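Coenzyme A transferase (Yersinia pestis, PDB 3QLI) probably transfers coenzyme A from an acyl-CoA to a carboxylate such as acetate. Local coordinates at residues A236-G241 / N257-H262; L245-C250 / V265-L270; V252-N257 / I274-V279. All coordinates share one frame; numbering follows the deposited sequence.

Contact 1 (A236-G241 / N257-H262); sequences ACLQMG and NDLGIH
Strands 237-240 and 260-261 pair in parallel, bridged at C237 with G260 and at L238 with I261, and the ladder extends to A236 and H262. Three backbone bonds hold them. G260 N gives to A236 O at 2.8 Å, and L238 N gives to G260 O almost straight, with 177° at the hydrogen. H262 N closes the ladder on L238 O at 3.0 Å. C237 and G260 belong to one face of the sheet, and the C237 thiol lies over that face. Its SG is anti to the backbone N (chi1 -175°) and reaches H262 CB at 3.8 Å. L238 and I261 belong to the other face, where they pack on L270 of helix 268-276. The two strands are the first and last parts of a beta-alpha-beta unit, with helix 244-252 as the crossover. Within its sheet, 260-261 is an outermost strand, while 237-240 also pairs with 332-337. The side chains of L238 and L259 cross at an angle, with L238 CD1 4.0 Å from L259 CD1. The other branch of L259, CD2, turns to A236 and lies 4.0 Å from its CB. At the far end Q239 CB sits 3.4 Å from H262 O. The Q239 amide bends away to S334 and N336. One water donates to both C237 O and H262 O, at 2.8 Å from the latter.

Contact 2 (L245-C250 / V265-L270); sequences LPNLVC and VLNPGL
C250 and N247 of one helix meet G269 in the first turn of the next. This is packing between two helices of an alpha/beta fold: 244-252, the crossover of a beta-alpha-beta unit, and 268-276, which starts just after the short strand 265-266. The CA atoms of N247 and G269 are only 4.5 Å apart. G269 helps to allow this, because it puts no side chain between the backbones.

The C250 side chain can be followed outward. Its CB points toward the second helix and lies 3.5 Å from G269 O. SG is anti to the carbonyl carbon (chi1 -68°), which lays it against the G269 peptide, 3.4 Å from G269 C. SG also meets the CD2 methyl of L270, at 4.2 Å. N247, about one turn earlier, reaches the same glycine from its N side. Its OD1 approaches the start of the helix at G269 N, 3.4 Å away.

N267 is the N-cap of helix 268-276. Its CG stands between the backbone N and the carbonyl carbon (chi1 66°). From there OD1 accepts from L270 N at 2.8 Å, with 160° at the hydrogen. This bond caps the first turn of the helix and helps to fix the rotation of the amide. The other end of the amide faces the first helix, where N267 ND2 rests 3.7 Å from P246 CB.

Contact 3 (V252-N257 / I274-V279); sequences VLKDRN and IRRGVV
V278 fits against the turn L253-R256, and K254 lies across R276 beside it. Each segment takes in the end of a helix and the chain after it. Segment 252-257 leads from helix 244-252 toward the next strand, 260-261. Segment 274-279 holds the end of helix 268-276. That helix ends in a Schellman motif, with G277 at positive phi (83°). G277 N bonds back to I274 O. After this turn the chain leaves the helix, and V278 meets the other segment.

V278 buries more than any other residue here. Its CG1 is anti to the backbone N (chi1 170°), and CG2 is anti to the carbonyl carbon. The two methyls therefore pack against three carbonyl oxygens. CG1 lies 3.7 Å from L253 O and 3.6 Å from R256 O. CG2 turns to K254 O at 3.4 Å. The L253 oxygen also accepts from R256 N, a bond that closes the turn under the valine. R256 adds its CB, 4.2 Å from V278 CG1. Its guanidinium leads off the other way to A229 O and V232 O, and L253 CD2 lies over one face, near its rim.

The second pair sits at the surface. R276 is extended from CG to NE, and K254 is bent at chi3 and chi4. The two chains cross at an angle, with K254 CB 4.0 Å from R276 CD. Farther out, the lysine CD lies over one guanidinium face, offset toward its rim. The contact is made by the aliphatic part of the lysine. The two like charges keep apart and are held by other partners: K254 NZ by G251 O, R276 NE by a salt bridge to D272. Over the guanidinium face, the closest approach is 3.8 Å, from K254 CD to R276 NH1.

In the fold
The three contacts follow one course of chain: strand 237-240, helix 244-252, strands 260-261 and 265-266, helix 268-276. Contact 1 pairs two strands. Contact 2 sets helix 244-252 against the first turn of helix 268-276. Contact 3, about 12 Å from it between centres, joins the ends of these helices and the chain that follows. Contact 1 touches contact 2 through M240 SD, 3.4 Å from C250 SG. It meets contact 3 where L259 N probably bonds to V278 O at 3.0 Å. The Q239 side chain is about 5 Å from that of E264, seen covalently joined to CoA in a structure of this protein but not in this chain. The side chain of N267 is about 4 Å from that of V242, a CoA-binding residue. Contact 3 is remote from these sites.

Contact 1 (A236-G241 / N257-H262)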
ATOM      1  N   ALA A 236      17.911  14.369   9.748  1.00 17.62           N
ATOM      2  CA  ALA A 236      16.747  13.890   8.984  1.00 16.57           C
ATOM      3  C   ALA A 236      17.120  13.530   7.542  1.00 15.87           C
ATOM      4  O   ALA A 236      17.973  14.167   6.928  1.00 15.63           O
ATOM      5  CB  ALA A 236      15.633  14.929   8.999  1.00 17.35           C
ATOM      6  N   CYS A 237      16.471  12.504   7.002  1.00 14.32           N
ATOM      7  CA  CYS A 237      16.707  12.098   5.627  1.00 14.27           C
ATOM      8  C   CYS A 237      15.459  12.456   4.815  1.00 14.42           C
ATOM      9  O   CYS A 237      14.420  11.806   4.938  1.00 13.38           O
ATOM     10  CB  CYS A 237      16.976  10.594   5.577  1.00 15.31           C
ATOM     11  SG  CYS A 237      17.421   9.968   3.946  1.00 16.20           S
ATOM     12  N   LEU A 238      15.584  13.475   3.973  1.00 13.19           N
ATOM     13  CA  LEU A 238      14.437  14.149   3.367  1.00 12.76           C
ATOM     14  C   LEU A 238      13.947  13.552   2.052  1.00 11.66           C
ATOM     15  O   LEU A 238      14.741  13.179   1.181  1.00 12.79           O
ATOM     16  CB  LEU A 238      14.794  15.604   3.095  1.00 13.47           C
ATOM     17  CG  LEU A 238      15.224  16.477   4.271  1.00 16.66           C
ATOM     18  CD1 LEU A 238      15.615  17.851   3.749  1.00 19.67           C
ATOM     19  CD2 LEU A 238      14.086  16.571   5.273  1.00 15.25           C
ATOM     20  N   GLN A 239      12.626  13.482   1.922  1.00 12.65           N
ATOM     21  CA  GLN A 239      11.980  13.395   0.606  1.00 11.77           C
ATOM     22  C   GLN A 239      10.987  14.544   0.530  1.00 15.20           C
ATOM     23  O   GLN A 239      10.279  14.806   1.503  1.00 14.40           O
ATOM     24  CB  GLN A 239      11.246  12.073   0.411  1.00 10.89           C
ATOM     25  CG  GLN A 239      10.372  12.055  -0.859  1.00  9.79           C
ATOM     26  CD  GLN A 239       8.916  12.401  -0.575  1.00 16.67           C
ATOM     27  OE1 GLN A 239       8.431  12.216   0.545  1.00 14.04           O
ATOM     28  NE2 GLN A 239       8.211  12.911  -1.593  1.00 16.79           N
ATOM     29  N   MET A 240      10.947  15.252  -0.599  1.00 14.01           N
ATOM     30  CA  MET A 240       9.852  16.193  -0.803  1.00 17.78           C
ATOM     31  C   MET A 240       9.511  16.415  -2.270  1.00 20.98           C
ATOM     32  O   MET A 240      10.286  16.061  -3.147  1.00 20.00           O
ATOM     33  CB  MET A 240      10.105  17.524  -0.098  1.00 23.65           C
ATOM     34  CG  MET A 240      11.325  18.276  -0.558  1.00 23.86           C
ATOM     35  SD  MET A 240      11.521  19.748   0.501  1.00 33.44           S
ATOM     36  CE  MET A 240      12.049  19.018   2.043  1.00 23.06           C
ATOM     37  N   GLY A 241       8.342  17.002  -2.513  1.00 27.06           N
ATOM     38  CA  GLY A 241       7.886  17.299  -3.861  1.00 25.82           C
ATOM     39  C   GLY A 241       8.406  18.633  -4.372  1.00 31.28           C
ATOM     40  O   GLY A 241       9.392  19.178  -3.863  1.00 31.79           O
ATOM     41  N   ASN A 257      21.884  20.771  10.231  1.00 22.99           N
ATOM     42  CA  ASN A 257      23.133  20.157   9.820  1.00 26.46           C
ATOM     43  C   ASN A 257      22.999  18.647   9.605  1.00 22.70           C
ATOM     44  O   ASN A 257      22.130  17.997  10.182  1.00 23.55           O
ATOM     45  CB  ASN A 257      24.243  20.447  10.829  1.00 32.53           C
ATOM     46  CG  ASN A 257      23.990  19.799  12.168  1.00 36.67           C
ATOM     47  OD1 ASN A 257      24.042  18.572  12.298  1.00 41.47           O
ATOM     48  ND2 ASN A 257      23.722  20.621  13.183  1.00 46.03           N
ATOM     49  N   ASP A 258      23.873  18.115   8.760  1.00 20.35           N
ATOM     50  CA  ASP A 258      23.945  16.687   8.480  1.00 22.69           C
ATOM     51  C   ASP A 258      22.634  16.068   7.999  1.00 16.32           C
ATOM     52  O   ASP A 258      22.356  14.901   8.261  1.00 17.43           O
ATOM     53  CB  ASP A 258      24.498  15.931   9.687  1.00 24.35           C
ATOM     54  CG  ASP A 258      26.009  16.076   9.816  1.00 34.28           C
ATOM     55  OD1 ASP A 258      26.730  15.912   8.794  1.00 26.84           O
ATOM     56  OD2 ASP A 258      26.469  16.367  10.939  1.00 34.97           O
ATOM     57  N   LEU A 259      21.833  16.845   7.283  1.00 17.16           N
ATOM     58  CA  LEU A 259      20.655  16.260   6.640  1.00 15.71           C
ATOM     59  C   LEU A 259      21.074  15.321   5.512  1.00 19.83           C
ATOM     60  O   LEU A 259      22.185  15.422   4.963  1.00 15.35           O
ATOM     61  CB  LEU A 259      19.731  17.345   6.095  1.00 14.67           C
ATOM     62  CG  LEU A 259      19.191  18.331   7.130  1.00 15.19           C
ATOM     63  CD1 LEU A 259      18.175  19.288   6.505  1.00 19.13           C
ATOM     64  CD2 LEU A 259      18.558  17.575   8.283  1.00 22.43           C
ATOM     65  N   GLY A 260      20.179  14.394   5.176  1.00 15.33           N
ATOM     66  CA  GLY A 260      20.386  13.523   4.036  1.00 14.53           C
ATOM     67  C   GLY A 260      19.251  13.703   3.046  1.00 13.68           C
ATOM     68  O   GLY A 260      18.218  14.307   3.375  1.00 12.17           O
ATOM     69  N   ILE A 261      19.435  13.181   1.835  1.00 13.66           N
ATOM     70  CA  ILE A 261      18.380  13.214   0.828  1.00 13.43           C
ATOM     71  C   ILE A 261      18.163  11.827   0.238  1.00 12.87           C
ATOM     72  O   ILE A 261      19.107  11.182  -0.215  1.00 13.81           O
ATOM     73  CB  ILE A 261      18.718  14.188  -0.329  1.00 12.77           C
ATOM     74  CG1 ILE A 261      18.641  15.648   0.140  1.00 15.50           C
ATOM     75  CG2 ILE A 261      17.763  13.972  -1.521  1.00 12.63           C
ATOM     76  CD1 ILE A 261      19.114  16.641  -0.910  1.00 15.68           C
ATOM     77  N   HIS A 262      16.918  11.367   0.282  1.00 12.50           N
ATOM     78  CA  HIS A 262      16.480  10.197  -0.479  1.00 11.79           C
ATOM     79  C   HIS A 262      15.056  10.500  -0.900  1.00 11.56           C
ATOM     80  O   HIS A 262      14.099  10.310  -0.127  1.00 11.56           O
ATOM     81  CB  HIS A 262      16.536   8.925   0.376  1.00 13.38           C
ATOM     82  CG  HIS A 262      16.069   7.694  -0.342  1.00 13.38           C
ATOM     83  ND1 HIS A 262      16.925   6.687  -0.738  1.00 13.75           N
ATOM     84  CD2 HIS A 262      14.831   7.313  -0.744  1.00 11.05           C
ATOM     85  CE1 HIS A 262      16.233   5.735  -1.341  1.00 15.18           C
ATOM     86  NE2 HIS A 262      14.956   6.086  -1.348  1.00 13.48           N
TER
HETATM   87  O   HOH W   1      14.048   9.779   2.654  1.00 15.24           O

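Contact 2 (L245-C250 / V265-L270)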
ATOM      1  N   LEU A 245       5.898  25.619  -1.509  1.00 24.14           N
ATOM      2  CA  LEU A 245       5.916  25.141  -0.121  1.00 25.44           C
ATOM      3  C   LEU A 245       7.225  24.415   0.222  1.00 25.36           C
ATOM      4  O   LEU A 245       7.947  24.822   1.131  1.00 23.76           O
ATOM      5  CB  LEU A 245       4.690  24.271   0.187  1.00 25.70           C
ATOM      6  CG  LEU A 245       4.592  23.687   1.606  1.00 26.76           C
ATOM      7  CD1 LEU A 245       4.850  24.753   2.697  1.00 22.67           C
ATOM      8  CD2 LEU A 245       3.241  22.988   1.812  1.00 26.75           C
ATOM      9  N   PRO A 246       7.548  23.340  -0.514  1.00 29.82           N
ATOM     10  CA  PRO A 246       8.857  22.705  -0.297  1.00 25.70           C
ATOM     11  C   PRO A 246      10.035  23.689  -0.367  1.00 26.67           C
ATOM     12  O   PRO A 246      10.947  23.597   0.451  1.00 25.63           O
ATOM     13  CB  PRO A 246       8.944  21.657  -1.423  1.00 26.44           C
ATOM     14  CG  PRO A 246       7.715  21.863  -2.286  1.00 28.59           C
ATOM     15  CD  PRO A 246       6.700  22.556  -1.426  1.00 29.94           C
ATOM     16  N   ASN A 247      10.026  24.616  -1.320  1.00 25.25           N
ATOM     17  CA  ASN A 247      11.076  25.629  -1.357  1.00 27.42           C
ATOM     18  C   ASN A 247      11.153  26.410  -0.043  1.00 27.70           C
ATOM     19  O   ASN A 247      12.241  26.716   0.450  1.00 25.17           O
ATOM     20  CB  ASN A 247      10.871  26.585  -2.533  1.00 31.13           C
ATOM     21  CG  ASN A 247      11.187  25.935  -3.873  1.00 38.10           C
ATOM     22  OD1 ASN A 247      11.551  24.755  -3.939  1.00 39.28           O
ATOM     23  ND2 ASN A 247      11.034  26.700  -4.950  1.00 42.12           N
ATOM     24  N   LEU A 248       9.993  26.726   0.522  1.00 25.13           N
ATOM     25  CA  LEU A 248       9.932  27.487   1.769  1.00 24.30           C
ATOM     26  C   LEU A 248      10.398  26.646   2.942  1.00 24.11           C
ATOM     27  O   LEU A 248      11.071  27.139   3.851  1.00 23.27           O
ATOM     28  CB  LEU A 248       8.504  27.964   2.042  1.00 26.23           C
ATOM     29  CG  LEU A 248       8.206  29.458   1.921  1.00 31.07           C
ATOM     30  CD1 LEU A 248       8.497  29.947   0.517  1.00 36.04           C
ATOM     31  CD2 LEU A 248       6.759  29.739   2.298  1.00 30.07           C
ATOM     32  N   VAL A 249      10.006  25.374   2.943  1.00 22.60           N
ATOM     33  CA  VAL A 249      10.463  24.461   3.981  1.00 19.52           C
ATOM     34  C   VAL A 249      11.989  24.388   3.956  1.00 22.14           C
ATOM     35  O   VAL A 249      12.649  24.576   4.978  1.00 22.93           O
ATOM     36  CB  VAL A 249       9.852  23.060   3.798  1.00 24.25           C
ATOM     37  CG1 VAL A 249      10.484  22.065   4.768  1.00 19.67           C
ATOM     38  CG2 VAL A 249       8.337  23.125   3.982  1.00 22.64           C
ATOM     39  N   CYS A 250      12.550  24.133   2.776  1.00 22.14           N
ATOM     40  CA  CYS A 250      14.003  24.110   2.627  1.00 22.31           C
ATOM     41  C   CYS A 250      14.648  25.408   3.095  1.00 22.66           C
ATOM     42  O   CYS A 250      15.743  25.394   3.662  1.00 24.71           O
ATOM     43  CB  CYS A 250      14.385  23.827   1.178  1.00 22.02           C
ATOM     44  SG  CYS A 250      13.948  22.154   0.688  1.00 22.57           S
ATOM     45  N   VAL A 265      11.469  12.917  -6.422  1.00 10.30           N
ATOM     46  CA  VAL A 265      11.867  14.027  -7.284  1.00 16.28           C
ATOM     47  C   VAL A 265      12.882  14.947  -6.588  1.00 13.76           C
ATOM     48  O   VAL A 265      12.702  15.343  -5.425  1.00 15.86           O
ATOM     49  CB  VAL A 265      10.648  14.871  -7.763  1.00 16.07           C
ATOM     50  CG1 VAL A 265      10.011  15.575  -6.603  1.00 26.17           C
ATOM     51  CG2 VAL A 265      11.077  15.910  -8.809  1.00 17.90           C
ATOM     52  N   LEU A 266      13.946  15.284  -7.308  1.00 13.90           N
ATOM     53  CA  LEU A 266      14.913  16.270  -6.820  1.00 14.97           C
ATOM     54  C   LEU A 266      14.475  17.650  -7.308  1.00 17.84           C
ATOM     55  O   LEU A 266      14.258  17.849  -8.511  1.00 14.76           O
ATOM     56  CB  LEU A 266      16.319  15.965  -7.319  1.00 13.59           C
ATOM     57  CG  LEU A 266      17.473  16.834  -6.793  1.00 14.42           C
ATOM     58  CD1 LEU A 266      17.660  16.635  -5.285  1.00 15.49           C
ATOM     59  CD2 LEU A 266      18.778  16.489  -7.528  1.00 17.40           C
ATOM     60  N   ASN A 267      14.318  18.580  -6.367  1.00 15.58           N
ATOM     61  CA  ASN A 267      13.785  19.917  -6.650  1.00 17.74           C
ATOM     62  C   ASN A 267      14.787  21.014  -6.276  1.00 17.76           C
ATOM     63  O   ASN A 267      15.776  20.752  -5.584  1.00 16.65           O
ATOM     64  CB  ASN A 267      12.460  20.142  -5.907  1.00 19.53           C
ATOM     65  CG  ASN A 267      12.634  20.166  -4.395  1.00 24.90           C
ATOM     66  OD1 ASN A 267      13.742  20.030  -3.884  1.00 28.70           O
ATOM     67  ND2 ASN A 267      11.533  20.357  -3.670  1.00 36.52           N
ATOM     68  N   PRO A 268      14.544  22.244  -6.741  1.00 17.82           N
ATOM     69  CA  PRO A 268      15.487  23.335  -6.449  1.00 17.14           C
ATOM     70  C   PRO A 268      15.720  23.588  -4.949  1.00 19.71           C
ATOM     71  O   PRO A 268      16.835  23.937  -4.559  1.00 20.68           O
ATOM     72  CB  PRO A 268      14.820  24.546  -7.107  1.00 19.50           C
ATOM     73  CG  PRO A 268      14.094  23.929  -8.308  1.00 17.93           C
ATOM     74  CD  PRO A 268      13.545  22.626  -7.758  1.00 19.30           C
ATOM     75  N   GLY A 269      14.697  23.411  -4.125  1.00 19.00           N
ATOM     76  CA  GLY A 269      14.855  23.587  -2.688  1.00 18.84           C
ATOM     77  C   GLY A 269      15.861  22.625  -2.080  1.00 20.03           C
ATOM     78  O   GLY A 269      16.723  23.025  -1.292  1.00 19.65           O
ATOM     79  N   LEU A 270      15.755  21.344  -2.441  1.00 16.92           N
ATOM     80  CA  LEU A 270      16.677  20.347  -1.924  1.00 17.27           C
ATOM     81  C   LEU A 270      18.089  20.624  -2.410  1.00 16.81           C
ATOM     82  O   LEU A 270      19.059  20.446  -1.673  1.00 17.83           O
ATOM     83  CB  LEU A 270      16.244  18.929  -2.333  1.00 15.72           C
ATOM     84  CG  LEU A 270      15.063  18.340  -1.555  1.00 17.74           C
ATOM     85  CD1 LEU A 270      14.694  16.951  -2.075  1.00 20.26           C
ATOM     86  CD2 LEU A 270      15.365  18.310  -0.044  1.00 17.88           C
TER

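Contact 3 (V252-N257 / I274-V279)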
ATOM      1  N   VAL A 252      13.519  27.255   5.554  1.00 24.41           N
ATOM      2  CA  VAL A 252      13.562  27.195   7.012  1.00 24.24           C
ATOM      3  C   VAL A 252      14.660  26.246   7.470  1.00 23.56           C
ATOM      4  O   VAL A 252      15.286  26.460   8.502  1.00 26.52           O
ATOM      5  CB  VAL A 252      12.207  26.768   7.634  1.00 23.12           C
ATOM      6  CG1 VAL A 252      12.337  26.635   9.122  1.00 25.81           C
ATOM      7  CG2 VAL A 252      11.134  27.775   7.304  1.00 22.57           C
ATOM      8  N   LEU A 253      14.915  25.205   6.683  1.00 24.49           N
ATOM      9  CA  LEU A 253      15.889  24.188   7.081  1.00 23.21           C
ATOM     10  C   LEU A 253      17.345  24.593   6.862  1.00 22.97           C
ATOM     11  O   LEU A 253      18.250  23.804   7.139  1.00 20.14           O
ATOM     12  CB  LEU A 253      15.612  22.872   6.362  1.00 20.10           C
ATOM     13  CG  LEU A 253      14.238  22.267   6.641  1.00 19.87           C
ATOM     14  CD1 LEU A 253      14.093  20.935   5.913  1.00 19.02           C
ATOM     15  CD2 LEU A 253      14.059  22.080   8.150  1.00 20.63           C
ATOM     16  N   LYS A 254      17.579  25.809   6.377  1.00 20.42           N
ATOM     17  CA  LYS A 254      18.947  26.234   6.107  1.00 27.21           C
ATOM     18  C   LYS A 254      19.827  26.231   7.365  1.00 29.22           C
ATOM     19  O   LYS A 254      21.056  26.261   7.273  1.00 28.72           O
ATOM     20  CB  LYS A 254      18.986  27.596   5.411  1.00 29.65           C
ATOM     21  CG  LYS A 254      18.424  28.748   6.221  1.00 33.52           C
ATOM     22  CD  LYS A 254      18.806  30.077   5.575  1.00 36.43           C
ATOM     23  CE  LYS A 254      17.743  31.132   5.809  1.00 41.73           C
ATOM     24  NZ  LYS A 254      16.538  30.884   4.966  1.00 45.46           N
ATOM     25  N   ASP A 255      19.195  26.169   8.535  1.00 28.95           N
ATOM     26  CA  ASP A 255      19.920  26.189   9.805  1.00 32.14           C
ATOM     27  C   ASP A 255      20.286  24.792  10.317  1.00 35.66           C
ATOM     28  O   ASP A 255      20.986  24.664  11.325  1.00 36.64           O
ATOM     29  CB  ASP A 255      19.104  26.933  10.870  1.00 35.92           C
ATOM     30  CG  ASP A 255      18.803  28.373  10.474  1.00 43.17           C
ATOM     31  OD1 ASP A 255      19.731  29.071   9.998  1.00 44.78           O
ATOM     32  OD2 ASP A 255      17.634  28.804  10.626  1.00 44.68           O
ATOM     33  N   ARG A 256      19.826  23.750   9.627  1.00 26.07           N
ATOM     34  CA  ARG A 256      20.074  22.380  10.065  1.00 29.92           C
ATOM     35  C   ARG A 256      21.466  21.895   9.662  1.00 25.51           C
ATOM     36  O   ARG A 256      22.150  22.521   8.855  1.00 27.36           O
ATOM     37  CB  ARG A 256      19.020  21.423   9.488  1.00 25.72           C
ATOM     38  CG  ARG A 256      17.590  21.723   9.897  1.00 25.08           C
ATOM     39  CD  ARG A 256      17.302  21.323  11.349  1.00 33.94           C
ATOM     40  NE  ARG A 256      15.871  21.435  11.636  1.00 33.37           N
ATOM     41  CZ  ARG A 256      15.270  22.584  11.922  1.00 35.98           C
ATOM     42  NH1 ARG A 256      15.987  23.700  11.970  1.00 39.75           N
ATOM     43  NH2 ARG A 256      13.964  22.626  12.158  1.00 29.46           N
ATOM     44  N   ASN A 257      21.884  20.771  10.231  1.00 22.99           N
ATOM     45  CA  ASN A 257      23.133  20.157   9.820  1.00 26.46           C
ATOM     46  C   ASN A 257      22.999  18.647   9.605  1.00 22.70           C
ATOM     47  O   ASN A 257      22.130  17.997  10.182  1.00 23.55           O
ATOM     48  CB  ASN A 257      24.243  20.447  10.829  1.00 32.53           C
ATOM     49  CG  ASN A 257      23.990  19.799  12.168  1.00 36.67           C
ATOM     50  OD1 ASN A 257      24.042  18.572  12.298  1.00 41.47           O
ATOM     51  ND2 ASN A 257      23.722  20.621  13.183  1.00 46.03           N
ATOM     52  N   ILE A 274      21.848  21.238  -0.494  1.00 18.52           N
ATOM     53  CA  ILE A 274      23.121  20.617  -0.862  1.00 17.31           C
ATOM     54  C   ILE A 274      24.189  21.700  -1.033  1.00 20.79           C
ATOM     55  O   ILE A 274      25.267  21.634  -0.439  1.00 20.78           O
ATOM     56  CB  ILE A 274      23.012  19.810  -2.165  1.00 17.97           C
ATOM     57  CG1 ILE A 274      22.051  18.625  -1.995  1.00 16.82           C
ATOM     58  CG2 ILE A 274      24.385  19.281  -2.573  1.00 18.00           C
ATOM     59  CD1 ILE A 274      21.858  17.816  -3.292  1.00 16.36           C
ATOM     60  N   ARG A 275      23.867  22.708  -1.835  1.00 19.59           N
ATOM     61  CA  ARG A 275      24.778  23.828  -2.088  1.00 24.36           C
ATOM     62  C   ARG A 275      25.235  24.527  -0.797  1.00 27.82           C
ATOM     63  O   ARG A 275      26.395  24.940  -0.671  1.00 27.48           O
ATOM     64  CB  ARG A 275      24.101  24.820  -3.038  1.00 26.60           C
ATOM     65  CG  ARG A 275      24.949  25.995  -3.472  1.00 34.14           C
ATOM     66  CD  ARG A 275      24.155  26.922  -4.404  1.00 39.23           C
ATOM     67  NE  ARG A 275      23.660  26.246  -5.607  1.00 41.79           N
ATOM     68  CZ  ARG A 275      22.369  26.079  -5.905  1.00 42.05           C
ATOM     69  NH1 ARG A 275      21.422  26.535  -5.091  1.00 45.80           N
ATOM     70  NH2 ARG A 275      22.021  25.464  -7.024  1.00 40.31           N
ATOM     71  N   ARG A 276      24.328  24.650   0.168  1.00 23.22           N
ATOM     72  CA  ARG A 276      24.653  25.297   1.436  1.00 23.20           C
ATOM     73  C   ARG A 276      25.484  24.441   2.390  1.00 26.51           C
ATOM     74  O   ARG A 276      25.960  24.948   3.397  1.00 25.61           O
ATOM     75  CB  ARG A 276      23.382  25.746   2.154  1.00 25.63           C
ATOM     76  CG  ARG A 276      22.658  26.888   1.482  1.00 27.42           C
ATOM     77  CD  ARG A 276      21.340  27.194   2.184  1.00 28.04           C
ATOM     78  NE  ARG A 276      20.686  28.350   1.583  1.00 33.34           N
ATOM     79  CZ  ARG A 276      20.865  29.602   1.996  1.00 39.08           C
ATOM     80  NH1 ARG A 276      21.668  29.854   3.022  1.00 38.75           N
ATOM     81  NH2 ARG A 276      20.240  30.603   1.388  1.00 39.26           N
ATOM     82  N   GLY A 277      25.639  23.152   2.094  1.00 22.93           N
ATOM     83  CA  GLY A 277      26.360  22.246   2.981  1.00 20.41           C
ATOM     84  C   GLY A 277      25.495  21.709   4.112  1.00 23.88           C
ATOM     85  O   GLY A 277      25.983  21.031   5.028  1.00 20.42           O
ATOM     86  N   VAL A 278      24.203  22.020   4.047  1.00 19.24           N
ATOM     87  CA  VAL A 278      23.227  21.538   5.016  1.00 18.88           C
ATOM     88  C   VAL A 278      23.019  20.036   4.875  1.00 18.77           C
ATOM     89  O   VAL A 278      22.952  19.298   5.863  1.00 19.75           O
ATOM     90  CB  VAL A 278      21.869  22.251   4.819  1.00 23.13           C
ATOM     91  CG1 VAL A 278      20.769  21.580   5.652  1.00 19.48           C
ATOM     92  CG2 VAL A 278      21.991  23.744   5.154  1.00 22.01           C
ATOM     93  N   VAL A 279      22.894  19.592   3.631  1.00 17.38           N
ATOM     94  CA  VAL A 279      22.759  18.172   3.329  1.00 16.40           C
ATOM     95  C   VAL A 279      24.158  17.581   3.192  1.00 18.37           C
ATOM     96  O   VAL A 279      24.926  17.996   2.322  1.00 22.03           O
ATOM     97  CB  VAL A 279      21.973  17.966   2.011  1.00 15.58           C
ATOM     98  CG1 VAL A 279      22.168  16.530   1.452  1.00 15.51           C
ATOM     99  CG2 VAL A 279      20.499  18.292   2.202  1.00 16.34           C
TER